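PDB 4LW8: putative epimerase from Burkholderia cenocepacia, which probably epimerises or dehydrates a nucleotide-activated sugar with the help of NAD(P), consistent with a role in lipopolysaccharide O-antigen biosynthesis. Local coordinates for residues 30-35 against 59-64; 226-231 against 312-317. One frame throughout, in Å; residues are numbered along the deposited sequence.

How the contacts relate
The two contacts follow one another along the chain: contact 1 closes before contact 2 opens. Their centres lie about 16 Å apart. Contact 1 sets helix 29-40, the first of the Rossmann-like nucleotide-binding fold, against the loop between strands 44-49 and 65-68. Contact 2 joins the start of helix 227-240 to helix 308-321 near the C-terminus. Helices 29-40 and 227-240 pack against each other and link the two sites. Tyr33 stands between them: its ring touches Val227 and Arg228, and its hydroxyl end reaches Trp314. The N-terminal part, which as in relatives probably binds the dinucleotide, is thus tied to the last helix.

Contact 1 (30-35 against 59-64); sequences TGRYMA and PAFAQC
Arg32 packs against Ala60 and Phe61 where the first helix of the Rossmann-like fold, 29-40, meets the loop that leads from strand 44-49 to strand 65-68. The touching atoms of Arg32 belong to the aliphatic start of its chain. Arg32 CB lies 3.6 Å from Phe61 CZ, approaching the ring obliquely. The two side chains cross at about a right angle. With CG opposite the backbone N (chi1 173°), Arg32 runs past the ring, and its CG reaches Ala60 CB at 3.9 Å. Phe61 CZ also comes within 3.7 Å of Arg32 CA, so the far end of the ring rests on the helix backbone.

One helical turn on, Ala35 CB makes an apolar contact with Cys64 SG, 4.2 Å away. Leu26 touches both of these residues, and Thr27 touches the Phe61 ring.

The polar end of Arg32 turns to other partners. NH1 forms a salt bridge with Asp58, just before the loop segment, and NH2 bonds to the carbonyl of Val191. Asp58 also accepts from Ala60 N, so one carboxylate holds both sides of the contact. The loop then closes in a type I turn, with Cys64 N 3.1 Å from Phe61 O.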
loop_
_atom_site.group_PDB
_atom_site.type_symbol
_atom_site.label_atom_id
_atom_site.label_comp_id
_atom_site.label_asym_id
_atom_site.label_seq_id
_atom_site.Cartn_x
_atom_site.Cartn_y
_atom_site.Cartn_z
ATOM N N THR A 30 13.567 -8.923 17.970
ATOM C CA THR A 30 14.605 -8.236 17.203
ATOM C C THR A 30 15.192 -7.063 17.985
ATOM O O THR A 30 16.403 -6.840 17.984
ATOM C CB THR A 30 14.044 -7.732 15.864
ATOM O OG1 THR A 30 13.516 -8.851 15.132
ATOM C CG2 THR A 30 15.136 -7.065 15.043
ATOM N N GLY A 31 14.321 -6.338 18.676
ATOM C CA GLY A 31 14.727 -5.182 19.463
ATOM C C GLY A 31 15.784 -5.491 20.511
ATOM O O GLY A 31 16.684 -4.700 20.738
ATOM N N ARG A 32 15.683 -6.650 21.143
ATOM C CA ARG A 32 16.650 -7.029 22.173
ATOM C C ARG A 32 18.073 -7.072 21.619
ATOM O O ARG A 32 19.016 -6.635 22.270
ATOM C CB ARG A 32 16.287 -8.376 22.792
ATOM C CG ARG A 32 17.356 -8.892 23.741
ATOM C CD ARG A 32 16.847 -9.993 24.642
ATOM N NE ARG A 32 16.650 -11.243 23.919
ATOM C CZ ARG A 32 16.791 -12.449 24.457
ATOM N NH1 ARG A 32 17.156 -12.581 25.728
ATOM N NH2 ARG A 32 16.583 -13.528 23.718
ATOM N N TYR A 33 18.219 -7.638 20.428
ATOM C CA TYR A 33 19.500 -7.678 19.738
ATOM C C TYR A 33 19.903 -6.313 19.139
ATOM O O TYR A 33 21.079 -5.975 19.119
ATOM C CB TYR A 33 19.451 -8.761 18.667
ATOM C CG TYR A 33 19.303 -10.128 19.297
ATOM C CD1 TYR A 33 20.405 -10.806 19.803
ATOM C CD2 TYR A 33 18.053 -10.718 19.433
ATOM C CE1 TYR A 33 20.270 -12.042 20.398
ATOM C CE2 TYR A 33 17.909 -11.966 20.016
ATOM C CZ TYR A 33 19.023 -12.614 20.506
ATOM O OH TYR A 33 18.900 -13.841 21.106
ATOM N N MET A 34 18.934 -5.535 18.655
ATOM C CA MET A 34 19.231 -4.210 18.109
ATOM C C MET A 34 19.809 -3.323 19.208
ATOM O O MET A 34 20.723 -2.517 18.982
ATOM C CB MET A 34 17.973 -3.555 17.522
ATOM C CG MET A 34 18.274 -2.355 16.626
ATOM S SD MET A 34 19.120 -2.845 15.113
ATOM C CE MET A 34 20.645 -1.896 15.242
ATOM N N ALA A 35 19.275 -3.492 20.410
ATOM C CA ALA A 35 19.737 -2.735 21.565
ATOM C C ALA A 35 21.225 -2.995 21.836
ATOM O O ALA A 35 22.012 -2.057 21.972
ATOM C CB ALA A 35 18.893 -3.078 22.780
ATOM N N PRO A 59 17.798 -8.699 31.321
ATOM C CA PRO A 59 18.898 -7.796 31.677
ATOM C C PRO A 59 19.420 -6.976 30.506
ATOM O O PRO A 59 20.134 -6.005 30.723
ATOM C CB PRO A 59 19.985 -8.753 32.164
ATOM C CG PRO A 59 19.240 -9.979 32.592
ATOM C CD PRO A 59 18.138 -10.106 31.597
ATOM N N ALA A 60 19.089 -7.379 29.284
ATOM C CA ALA A 60 19.517 -6.649 28.099
ATOM C C ALA A 60 18.926 -5.243 28.066
ATOM O O ALA A 60 19.449 -4.355 27.385
ATOM C CB ALA A 60 19.126 -7.410 26.841
ATOM N N PHE A 61 17.835 -5.044 28.800
ATOM C CA PHE A 61 17.139 -3.762 28.792
ATOM C C PHE A 61 17.459 -2.909 30.020
ATOM O O PHE A 61 16.845 -1.863 30.229
ATOM C CB PHE A 61 15.636 -3.992 28.678
ATOM C CG PHE A 61 15.252 -4.759 27.454
ATOM C CD1 PHE A 61 15.484 -4.234 26.199
ATOM C CD2 PHE A 61 14.701 -6.023 27.554
ATOM C CE1 PHE A 61 15.156 -4.947 25.070
ATOM C CE2 PHE A 61 14.372 -6.736 26.426
ATOM C CZ PHE A 61 14.600 -6.197 25.184
ATOM N N ALA A 62 18.428 -3.349 30.819
ATOM C CA ALA A 62 18.729 -2.686 32.083
ATOM C C ALA A 62 19.189 -1.243 31.860
ATOM O O ALA A 62 18.899 -0.368 32.662
ATOM C CB ALA A 62 19.781 -3.467 32.854
ATOM N N GLN A 63 19.887 -0.987 30.762
ATOM C CA GLN A 63 20.365 0.362 30.482
ATOM C C GLN A 63 19.559 1.065 29.384
ATOM O O GLN A 63 20.007 2.059 28.820
ATOM C CB GLN A 63 21.836 0.319 30.099
ATOM C CG GLN A 63 22.737 -0.111 31.241
ATOM C CD GLN A 63 24.196 -0.145 30.851
ATOM O OE1 GLN A 63 25.040 0.458 31.520
ATOM N NE2 GLN A 63 24.510 -0.862 29.771
ATOM N N CYS A 64 18.378 0.545 29.074
ATOM C CA CYS A 64 17.522 1.182 28.080
ATOM C C CYS A 64 16.473 2.061 28.740
ATOM O O CYS A 64 15.965 1.729 29.807
ATOM C CB CYS A 64 16.844 0.133 27.204
ATOM S SG CYS A 64 18.013 -0.829 26.234
#

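Contact 2 (226-231 against 312-317); sequences DVRDVT and LRWMVD
The guanidinium of Arg228 lies flat on the indole of Trp314, a cation-pi stack that joins the N-terminal turn of helix 227-240 to helix 308-321. The planes are 13° apart. Arg228 CZ sits 3.6 Å from the centroid of the Trp314 six-membered ring, only 8° off its normal. The two side chains run past each other in opposite directions. Arg228 NH2 is 3.4 Å from Trp314 CE3, while Arg228 CD lies over the same face, toward CH2 and CZ2, in a CH-pi contact. Trp314 leaves its helix with CG anti to the backbone N (chi1 174°), extending the indole toward Arg228.

Asp226 fixes the rotation of the guanidinium. It grips Arg228 side-on in a salt bridge: Arg228 NE bonds to Asp226 OD1 at 3.0 Å and Arg228 NH2 to Asp226 OD2 at 2.7 Å. Both bonds are nearly straight and lie in the guanidinium plane, though they meet the carboxylate on its syn side, tilted out of its plane. Asp226 is also the N-cap of the helix, and its OD2 bonds to Thr311 of the other helix. The salt bridge may moderate the charge placed over the indole.

Val227 CG1 meets the indole at its edge, 4.1 Å from Trp314 CH2. The capping bond completes the arrangement: Arg228 N donates to the anti lone pair of Asp226 OD1, at 2.8 Å.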
loop_
_atom_site.group_PDB
_atom_site.type_symbol
_atom_site.label_atom_id
_atom_site.label_comp_id
_atom_site.label_asym_id
_atom_site.label_seq_id
_atom_site.Cartn_x
_atom_site.Cartn_y
_atom_site.Cartn_z
ATOM N N ASP A 226 20.678 -15.357 10.926
ATOM C CA ASP A 226 20.785 -15.186 12.358
ATOM C C ASP A 226 20.390 -13.744 12.691
ATOM O O ASP A 226 20.885 -12.808 12.060
ATOM C CB ASP A 226 22.228 -15.494 12.796
ATOM C CG ASP A 226 22.382 -15.609 14.287
ATOM O OD1 ASP A 226 22.036 -14.650 15.009
ATOM O OD2 ASP A 226 22.865 -16.671 14.734
ATOM N N VAL A 227 19.498 -13.566 13.661
ATOM C CA VAL A 227 19.076 -12.231 14.099
ATOM C C VAL A 227 20.283 -11.330 14.468
ATOM O O VAL A 227 20.254 -10.113 14.248
ATOM C CB VAL A 227 18.087 -12.324 15.305
ATOM C CG1 VAL A 227 18.760 -12.957 16.536
ATOM C CG2 VAL A 227 17.508 -10.957 15.639
ATOM N N ARG A 228 21.360 -11.926 14.972
ATOM C CA ARG A 228 22.541 -11.148 15.315
ATOM C C ARG A 228 23.199 -10.560 14.059
ATOM O O ARG A 228 23.645 -9.414 14.075
ATOM C CB ARG A 228 23.542 -12.005 16.092
ATOM C CG ARG A 228 23.067 -12.381 17.482
ATOM C CD ARG A 228 23.911 -13.461 18.108
ATOM N NE ARG A 228 23.841 -14.705 17.347
ATOM C CZ ARG A 228 24.503 -15.807 17.681
ATOM N NH1 ARG A 228 25.274 -15.810 18.767
ATOM N NH2 ARG A 228 24.398 -16.898 16.938
ATOM N N ASP A 229 23.222 -11.324 12.967
ATOM C CA ASP A 229 23.724 -10.824 11.685
ATOM C C ASP A 229 22.821 -9.734 11.128
ATOM O O ASP A 229 23.290 -8.753 10.544
ATOM C CB ASP A 229 23.822 -11.942 10.635
ATOM C CG ASP A 229 24.834 -13.020 10.992
ATOM O OD1 ASP A 229 25.647 -12.827 11.920
ATOM O OD2 ASP A 229 24.836 -14.065 10.310
ATOM N N VAL A 230 21.514 -9.926 11.275
ATOM C CA VAL A 230 20.556 -8.975 10.714
ATOM C C VAL A 230 20.694 -7.611 11.412
ATOM O O VAL A 230 20.762 -6.563 10.766
ATOM C CB VAL A 230 19.109 -9.499 10.834
ATOM C CG1 VAL A 230 18.085 -8.388 10.562
ATOM C CG2 VAL A 230 18.879 -10.719 9.898
ATOM N N THR A 231 20.776 -7.622 12.733
ATOM C CA THR A 231 20.881 -6.366 13.456
ATOM C C THR A 231 22.262 -5.722 13.242
ATOM O O THR A 231 22.377 -4.496 13.265
ATOM C CB THR A 231 20.550 -6.565 14.950
ATOM O OG1 THR A 231 21.374 -7.596 15.501
ATOM C CG2 THR A 231 19.069 -6.975 15.100
ATOM N N LEU A 312 21.360 -22.619 14.954
ATOM C CA LEU A 312 20.442 -23.619 15.472
ATOM C C LEU A 312 20.973 -24.233 16.772
ATOM O O LEU A 312 20.201 -24.510 17.686
ATOM C CB LEU A 312 20.183 -24.703 14.422
ATOM C CG LEU A 312 19.361 -24.279 13.195
ATOM C CD1 LEU A 312 19.418 -25.335 12.092
ATOM C CD2 LEU A 312 17.919 -23.998 13.589
ATOM N N ARG A 313 22.283 -24.438 16.859
ATOM C CA ARG A 313 22.869 -25.019 18.068
ATOM C C ARG A 313 22.715 -24.035 19.221
ATOM O O ARG A 313 22.396 -24.414 20.348
ATOM C CB ARG A 313 24.345 -25.368 17.865
ATOM C CG ARG A 313 24.929 -26.179 19.023
ATOM C CD ARG A 313 26.377 -26.580 18.790
ATOM N NE ARG A 313 26.530 -27.575 17.729
ATOM C CZ ARG A 313 26.353 -28.887 17.890
ATOM N NH1 ARG A 313 26.001 -29.373 19.074
ATOM N NH2 ARG A 313 26.527 -29.712 16.866
ATOM N N TRP A 314 22.947 -22.766 18.907
ATOM C CA TRP A 314 22.754 -21.666 19.834
ATOM C C TRP A 314 21.350 -21.723 20.439
ATOM O O TRP A 314 21.189 -21.659 21.658
ATOM C CB TRP A 314 22.990 -20.351 19.096
ATOM C CG TRP A 314 22.698 -19.086 19.850
ATOM C CD1 TRP A 314 23.111 -18.758 21.112
ATOM C CD2 TRP A 314 21.997 -17.942 19.350
ATOM N NE1 TRP A 314 22.679 -17.493 21.438
ATOM C CE2 TRP A 314 21.999 -16.968 20.373
ATOM C CE3 TRP A 314 21.357 -17.651 18.140
ATOM C CZ2 TRP A 314 21.379 -15.727 20.223
ATOM C CZ3 TRP A 314 20.748 -16.412 17.990
ATOM C CH2 TRP A 314 20.759 -15.470 19.025
ATOM N N MET A 315 20.344 -21.890 19.579
ATOM C CA MET A 315 18.941 -21.942 20.008
ATOM C C MET A 315 18.613 -23.218 20.806
ATOM O O MET A 315 17.903 -23.161 21.816
ATOM C CB MET A 315 18.018 -21.820 18.783
ATOM C CG MET A 315 18.156 -20.467 18.048
ATOM S SD MET A 315 17.388 -20.428 16.409
ATOM C CE MET A 315 15.659 -20.682 16.805
ATOM N N VAL A 316 19.098 -24.368 20.342
ATOM C CA VAL A 316 18.869 -25.622 21.056
ATOM C C VAL A 316 19.476 -25.543 22.458
ATOM O O VAL A 316 18.822 -25.875 23.443
ATOM C CB VAL A 316 19.457 -26.841 20.314
ATOM C CG1 VAL A 316 19.476 -28.070 21.238
ATOM C CG2 VAL A 316 18.648 -27.143 19.047
ATOM N N ASP A 317 20.719 -25.082 22.537
ATOM C CA ASP A 317 21.410 -24.960 23.816
ATOM C C ASP A 317 20.652 -24.039 24.770
ATOM O O ASP A 317 20.532 -24.328 25.953
ATOM C CB ASP A 317 22.839 -24.443 23.621
ATOM C CG ASP A 317 23.748 -25.465 22.960
ATOM O OD1 ASP A 317 23.398 -26.665 22.946
ATOM O OD2 ASP A 317 24.832 -25.068 22.482
#